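Local coordinates for protein RV1873 (Mycobacterium tuberculosis, PDB 2JEK) that is of unknown function but folds into a compact, all-helical right-handed superhelix as a member of the DUF1810 family, at residues A[70-73]-A[74-78]. Numbering follows the deposited sequence.
Sequences QHDL and LGPRL
H71 turns its imidazole toward the start of helix 74-87, where ND1 accepts the backbone N-H of L74 at 3.1 Å in a nearly straight bond (171°). Followed outward, its CB first meets CB of L74; CG of the ring then lies 3.9 Å from L74 CD1, CD2 also faces L74 CD1, and CE1 lies near L74 N and CG. With H71 CG anti to its own N (chi1 -169°), H71 ND1 can also take the N-H of L73, again at 3.1 Å, so two amides share one acceptor. Both donors are tilted out of the ring plane. This double acceptance, which probably favours a neutral histidine unprotonated at ND1, is a side-chain N-terminal cap: H71 is the first residue to leave helical geometry after helix 62-70, and it precedes the turn that opens the next helix. L74 CG sits over one ring face in a CH-pi contact, 4.0 Å from the centroid, and V14 of helix 11-17 and L10 also touch the H71 side chain. The backbone of H71 contributes as well, its O accepting from G75 N at 2.9 Å. P76, which has no N-H to offer, closes over the turn instead, with its CG 3.3 Å from D72 O. One residue on, R77 N donates to L73 O, and the arginine runs extended from CG to NE and crosses the L73 side chain at a slant. Its guanidinium presents one face to L73 CD2, which stands 3.6 Å above the centre of that plane, while NH1 is hydrogen-bonded to Q17 OE1 and Y21 supplies a cation-pi partner.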
ATOM      1  N   GLN A  70      -9.065   9.810   0.706  1.00 11.66           N
ATOM      2  CA  GLN A  70      -9.584  11.182   0.782  1.00 13.59           C
ATOM      3  C   GLN A  70      -8.677  12.088   1.603  1.00 13.41           C
ATOM      4  O   GLN A  70      -8.693  13.314   1.435  1.00 15.13           O
ATOM      5  CB  GLN A  70     -10.966  11.202   1.426  1.00 13.92           C
ATOM      6  CG  GLN A  70     -12.085  10.647   0.575  1.00 18.56           C
ATOM      7  CD  GLN A  70     -13.397  10.594   1.338  1.00 26.41           C
ATOM      8  OE1 GLN A  70     -13.459  10.096   2.471  1.00 27.90           O
ATOM      9  NE2 GLN A  70     -14.456  11.109   0.722  1.00 29.67           N
ATOM     10  N   HIS A  71      -7.903  11.491   2.507  1.00 11.69           N
ATOM     11  CA  HIS A  71      -7.047  12.257   3.413  1.00 11.49           C
ATOM     12  C   HIS A  71      -6.023  13.026   2.592  1.00 12.12           C
ATOM     13  O   HIS A  71      -5.327  12.447   1.759  1.00 11.97           O
ATOM     14  CB  HIS A  71      -6.355  11.312   4.400  1.00 10.86           C
ATOM     15  CG  HIS A  71      -5.669  12.012   5.531  1.00 10.50           C
ATOM     16  ND1 HIS A  71      -4.471  12.672   5.378  1.00 12.23           N
ATOM     17  CD2 HIS A  71      -6.010  12.142   6.835  1.00 12.66           C
ATOM     18  CE1 HIS A  71      -4.108  13.193   6.537  1.00 12.27           C
ATOM     19  NE2 HIS A  71      -5.024  12.884   7.439  1.00 13.32           N
ATOM     20  N   ASP A  72      -5.932  14.343   2.808  1.00 11.73           N
ATOM     21  CA  ASP A  72      -5.150  15.193   1.904  1.00 11.65           C
ATOM     22  C   ASP A  72      -3.623  15.074   2.077  1.00 10.36           C
ATOM     23  O   ASP A  72      -2.846  15.662   1.310  1.00 11.44           O
ATOM     24  CB  ASP A  72      -5.604  16.657   2.015  1.00 12.11           C
ATOM     25  CG  ASP A  72      -5.167  17.506   0.822  1.00 16.56           C
ATOM     26  OD1 ASP A  72      -5.148  16.998  -0.320  1.00 20.43           O
ATOM     27  OD2 ASP A  72      -4.822  18.691   1.034  1.00 18.53           O
ATOM     28  N   LEU A  73      -3.193  14.305   3.082  1.00  9.70           N
ATOM     29  CA  LEU A  73      -1.790  13.929   3.203  1.00 10.19           C
ATOM     30  C   LEU A  73      -1.583  12.473   2.752  1.00  9.33           C
ATOM     31  O   LEU A  73      -0.754  12.205   1.887  1.00  9.48           O
ATOM     32  CB  LEU A  73      -1.258  14.140   4.630  1.00 10.90           C
ATOM     33  CG  LEU A  73       0.268  14.011   4.731  1.00 13.14           C
ATOM     34  CD1 LEU A  73       0.957  15.240   4.136  1.00 15.36           C
ATOM     35  CD2 LEU A  73       0.711  13.781   6.168  1.00 16.34           C
ATOM     36  N   LEU A  74      -2.364  11.564   3.324  1.00  9.02           N
ATOM     37  CA  LEU A  74      -2.158  10.124   3.094  1.00  8.75           C
ATOM     38  C   LEU A  74      -2.495   9.664   1.678  1.00  8.61           C
ATOM     39  O   LEU A  74      -1.795   8.829   1.115  1.00  8.74           O
ATOM     40  CB  LEU A  74      -2.953   9.301   4.103  1.00  8.38           C
ATOM     41  CG  LEU A  74      -2.596   9.505   5.579  1.00  7.84           C
ATOM     42  CD1 LEU A  74      -3.591   8.806   6.477  1.00  8.78           C
ATOM     43  CD2 LEU A  74      -1.185   9.046   5.867  1.00  9.25           C
ATOM     44  N   GLY A  75      -3.588  10.178   1.116  1.00  8.54           N
ATOM     45  CA  GLY A  75      -3.973   9.833  -0.255  1.00  8.83           C
ATOM     46  C   GLY A  75      -2.905  10.255  -1.248  1.00  8.63           C
ATOM     47  O   GLY A  75      -2.390   9.419  -1.995  1.00  7.83           O
ATOM     48  N   PRO A  76      -2.559  11.555  -1.286  1.00  8.07           N
ATOM     49  CA  PRO A  76      -1.484  11.963  -2.197  1.00  8.13           C
ATOM     50  C   PRO A  76      -0.177  11.200  -1.989  1.00  8.12           C
ATOM     51  O   PRO A  76       0.512  10.885  -2.963  1.00  8.77           O
ATOM     52  CB  PRO A  76      -1.314  13.458  -1.900  1.00  8.81           C
ATOM     53  CG  PRO A  76      -2.693  13.868  -1.496  1.00  9.20           C
ATOM     54  CD  PRO A  76      -3.175  12.724  -0.630  1.00  9.04           C
ATOM     55  N   ARG A  77       0.171  10.910  -0.736  1.00  7.63           N
ATOM     56  CA  ARG A  77       1.401  10.158  -0.471  1.00  6.98           C
ATOM     57  C   ARG A  77       1.329   8.744  -1.057  1.00  6.94           C
ATOM     58  O   ARG A  77       2.308   8.247  -1.608  1.00  7.72           O
ATOM     59  CB  ARG A  77       1.708  10.104   1.027  1.00  7.67           C
ATOM     60  CG  ARG A  77       2.344  11.363   1.554  1.00  7.62           C
ATOM     61  CD  ARG A  77       2.725  11.189   3.000  1.00  9.11           C
ATOM     62  NE  ARG A  77       3.392  12.388   3.485  1.00 11.28           N
ATOM     63  CZ  ARG A  77       3.841  12.544   4.722  1.00 12.18           C
ATOM     64  NH1 ARG A  77       3.685  11.583   5.622  1.00 11.15           N
ATOM     65  NH2 ARG A  77       4.450  13.671   5.053  1.00 12.20           N
ATOM     66  N   LEU A  78       0.176   8.092  -0.933  1.00  7.04           N
ATOM     67  CA  LEU A  78       0.024   6.746  -1.480  1.00  7.70           C
ATOM     68  C   LEU A  78       0.154   6.744  -2.999  1.00  7.40           C
ATOM     69  O   LEU A  78       0.775   5.851  -3.580  1.00  7.89           O
ATOM     70  CB  LEU A  78      -1.296   6.117  -1.022  1.00  7.87           C
ATOM     71  CG  LEU A  78      -1.547   4.689  -1.514  1.00  7.82           C
ATOM     72  CD1 LEU A  78      -0.473   3.728  -1.003  1.00  8.46           C
ATOM     73  CD2 LEU A  78      -2.908   4.185  -1.095  1.00  9.89           C
TER